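Local coordinates for T-cell surface glycoprotein YE1/48 (Mus musculus, PDB 1QO3) that serves as an inhibitory receptor on natural killer cells, recognising H-2d class I MHC molecules through its C-type lectin-like domain and so preventing lysis of the target cell, at residues C[17-20]-C[25-28]. The protein carries 1 engineered substitution. Residues are numbered along the deposited sequence; the frame is centred on the assembly and turned at random.
Sequences YWFC and CYYF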
ATOM      1  N   TYR C  17     -18.762 -14.429  13.377  1.00 27.42           N
ATOM      2  CA  TYR C  17     -17.695 -14.437  12.386  1.00 26.70           C
ATOM      3  C   TYR C  17     -16.451 -14.929  13.107  1.00 23.71           C
ATOM      4  O   TYR C  17     -16.299 -14.707  14.308  1.00 22.26           O
ATOM      5  CB  TYR C  17     -17.484 -13.036  11.797  1.00 32.99           C
ATOM      6  CG  TYR C  17     -18.680 -12.572  10.995  1.00 40.27           C
ATOM      7  CD1 TYR C  17     -18.892 -13.043   9.698  1.00 44.06           C
ATOM      8  CD2 TYR C  17     -19.662 -11.765  11.571  1.00 42.80           C
ATOM      9  CE1 TYR C  17     -20.059 -12.737   8.998  1.00 47.33           C
ATOM     10  CE2 TYR C  17     -20.834 -11.449  10.880  1.00 46.12           C
ATOM     11  CZ  TYR C  17     -21.029 -11.944   9.595  1.00 48.04           C
ATOM     12  OH  TYR C  17     -22.211 -11.701   8.923  1.00 49.36           O
ATOM     13  N   TRP C  18     -15.567 -15.608  12.385  1.00 20.16           N
ATOM     14  CA  TRP C  18     -14.372 -16.156  13.008  1.00 17.15           C
ATOM     15  C   TRP C  18     -13.193 -16.250  12.057  1.00 15.83           C
ATOM     16  O   TRP C  18     -13.338 -16.114  10.846  1.00 14.45           O
ATOM     17  CB  TRP C  18     -14.659 -17.563  13.519  1.00 13.80           C
ATOM     18  CG  TRP C  18     -14.890 -18.527  12.380  1.00 14.54           C
ATOM     19  CD1 TRP C  18     -16.050 -18.712  11.675  1.00 12.41           C
ATOM     20  CD2 TRP C  18     -13.915 -19.394  11.780  1.00 13.92           C
ATOM     21  NE1 TRP C  18     -15.854 -19.638  10.675  1.00 13.11           N
ATOM     22  CE2 TRP C  18     -14.554 -20.074  10.718  1.00 13.72           C
ATOM     23  CE3 TRP C  18     -12.561 -19.661  12.038  1.00 12.89           C
ATOM     24  CZ2 TRP C  18     -13.885 -21.012   9.912  1.00 13.60           C
ATOM     25  CZ3 TRP C  18     -11.894 -20.595  11.236  1.00 13.64           C
ATOM     26  CH2 TRP C  18     -12.562 -21.258  10.186  1.00 13.08           C
ATOM     27  N   PHE C  19     -12.028 -16.522  12.635  1.00 14.40           N
ATOM     28  CA  PHE C  19     -10.789 -16.698  11.892  1.00 13.15           C
ATOM     29  C   PHE C  19      -9.749 -17.164  12.895  1.00 13.48           C
ATOM     30  O   PHE C  19      -9.954 -17.057  14.106  1.00 13.77           O
ATOM     31  CB  PHE C  19     -10.343 -15.383  11.236  1.00 14.55           C
ATOM     32  CG  PHE C  19      -9.890 -14.325  12.219  1.00 14.86           C
ATOM     33  CD1 PHE C  19      -8.638 -14.404  12.830  1.00 13.00           C
ATOM     34  CD2 PHE C  19     -10.715 -13.247  12.527  1.00 14.25           C
ATOM     35  CE1 PHE C  19      -8.217 -13.425  13.727  1.00 13.93           C
ATOM     36  CE2 PHE C  19     -10.301 -12.262  13.428  1.00 13.72           C
ATOM     37  CZ  PHE C  19      -9.046 -12.353  14.027  1.00 12.16           C
ATOM     38  N   CYS C  20      -8.642 -17.694  12.394  1.00 14.47           N
ATOM     39  CA  CYS C  20      -7.563 -18.156  13.251  1.00 17.01           C
ATOM     40  C   CYS C  20      -6.277 -17.438  12.836  1.00 18.08           C
ATOM     41  O   CYS C  20      -6.127 -17.015  11.686  1.00 19.93           O
ATOM     42  CB  CYS C  20      -7.382 -19.675  13.127  1.00 18.00           C
ATOM     43  SG  CYS C  20      -8.830 -20.720  13.540  1.00 20.86           S
ATOM     44  N   CYS C  25      -7.718 -19.064  17.728  1.00 13.73           N
ATOM     45  CA  CYS C  25      -8.834 -18.713  16.870  1.00 15.57           C
ATOM     46  C   CYS C  25      -9.733 -17.727  17.619  1.00 15.40           C
ATOM     47  O   CYS C  25      -9.802 -17.731  18.850  1.00 13.00           O
ATOM     48  CB  CYS C  25      -9.603 -19.960  16.436  1.00 17.71           C
ATOM     49  SG  CYS C  25      -8.582 -21.164  15.514  1.00 20.28           S
ATOM     50  N   TYR C  26     -10.408 -16.871  16.865  1.00 15.42           N
ATOM     51  CA  TYR C  26     -11.249 -15.846  17.449  1.00 15.63           C
ATOM     52  C   TYR C  26     -12.651 -15.877  16.874  1.00 15.33           C
ATOM     53  O   TYR C  26     -12.828 -16.020  15.664  1.00 18.87           O
ATOM     54  CB  TYR C  26     -10.612 -14.472  17.194  1.00 13.68           C
ATOM     55  CG  TYR C  26      -9.128 -14.414  17.519  1.00 14.97           C
ATOM     56  CD1 TYR C  26      -8.192 -15.095  16.738  1.00 13.74           C
ATOM     57  CD2 TYR C  26      -8.661 -13.694  18.623  1.00 13.59           C
ATOM     58  CE1 TYR C  26      -6.830 -15.062  17.046  1.00 13.57           C
ATOM     59  CE2 TYR C  26      -7.300 -13.656  18.942  1.00 14.45           C
ATOM     60  CZ  TYR C  26      -6.394 -14.342  18.153  1.00 14.73           C
ATOM     61  OH  TYR C  26      -5.065 -14.336  18.494  1.00 15.29           O
ATOM     62  N   TYR C  27     -13.649 -15.739  17.737  1.00 14.51           N
ATOM     63  CA  TYR C  27     -15.036 -15.745  17.279  1.00 14.80           C
ATOM     64  C   TYR C  27     -15.721 -14.459  17.734  1.00 15.06           C
ATOM     65  O   TYR C  27     -15.727 -14.131  18.919  1.00 13.34           O
ATOM     66  CB  TYR C  27     -15.774 -16.970  17.830  1.00 15.28           C
ATOM     67  CG  TYR C  27     -15.098 -18.274  17.469  1.00 16.26           C
ATOM     68  CD1 TYR C  27     -13.939 -18.680  18.130  1.00 14.30           C
ATOM     69  CD2 TYR C  27     -15.561 -19.057  16.402  1.00 17.58           C
ATOM     70  CE1 TYR C  27     -13.246 -19.824  17.740  1.00 17.23           C
ATOM     71  CE2 TYR C  27     -14.870 -20.215  15.995  1.00 15.45           C
ATOM     72  CZ  TYR C  27     -13.713 -20.587  16.670  1.00 18.17           C
ATOM     73  OH  TYR C  27     -13.003 -21.700  16.279  1.00 18.67           O
ATOM     74  N   PHE C  28     -16.273 -13.723  16.779  1.00 13.45           N
ATOM     75  CA  PHE C  28     -16.953 -12.479  17.078  1.00 14.61           C
ATOM     76  C   PHE C  28     -18.456 -12.711  17.109  1.00 16.39           C
ATOM     77  O   PHE C  28     -19.085 -12.939  16.070  1.00 14.18           O
ATOM     78  CB  PHE C  28     -16.591 -11.422  16.031  1.00 16.88           C
ATOM     79  CG  PHE C  28     -15.142 -11.005  16.069  1.00 18.32           C
ATOM     80  CD1 PHE C  28     -14.142 -11.874  15.643  1.00 19.78           C
ATOM     81  CD2 PHE C  28     -14.778  -9.755  16.557  1.00 17.70           C
ATOM     82  CE1 PHE C  28     -12.795 -11.499  15.700  1.00 20.89           C
ATOM     83  CE2 PHE C  28     -13.433  -9.366  16.621  1.00 18.34           C
ATOM     84  CZ  PHE C  28     -12.441 -10.241  16.190  1.00 21.00           C
TER
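Phe19 and Tyr26 are directly paired across an antiparallel hairpin formed by 17-20 and 25-28. Two hydrogen-bonded pairs, Tyr17 with Phe28 and Phe19 with Tyr26, alternate with the non-hydrogen-bonded pairs Trp18-Tyr27 and Cys20-Cys25. Within each bonded pair one link is tighter: Phe28 N lies 2.7 Å from Tyr17 O and Tyr26 N 2.8 Å from Phe19 O, both nearly linear, whereas the return bonds from Tyr17 N and Phe19 N are longer and more bent.

One covalent link joins the strands across the Cys20-Cys25 pair: the SG atoms of Cys20 and Cys25 are 2.0 Å apart with chi3 97°, and each sulfur lies anti to its own carbonyl carbon.

Aromatic packing divides by face. On the side of Phe19, Tyr26 and Phe28, CG of Phe19 lies between its backbone N and carbonyl carbon (chi1 69°), which brings the ring nearer to 25-28. Phe19 CE1 then meets Tyr26 CD1 at 3.4 Å, while Phe19 CE2 approaches Phe28 CE1 at 3.5 Å. The Phe19 and Tyr26 rings lie near parallel, planes at 26°, but slid so far that they barely overlap, while Tyr26 CB sits over one Phe19 face, offset toward the rim; Phe19 and Phe28 meet rim to rim. Phe60 and Leu61 of helix 55-64 pack on Phe19, and Tyr26 OH is hydrogen-bonded to Glu57. On the disulfide face, Trp18 and Tyr27 point the same way, with Trp18 CB 3.4 Å from Tyr27 CD2 and the indole five-membered ring near parallel to the Tyr27 ring but displaced.

Cys20 joins an antiparallel ladder with a strand of the second subunit, and Tyr17 of that subunit separately meets Phe19 edge-to-face. Disulfide, four backbone bonds and ring contacts together hold this hairpin of the C-type lectin-like domain in register, its aromatic cluster packed against helix 55-64.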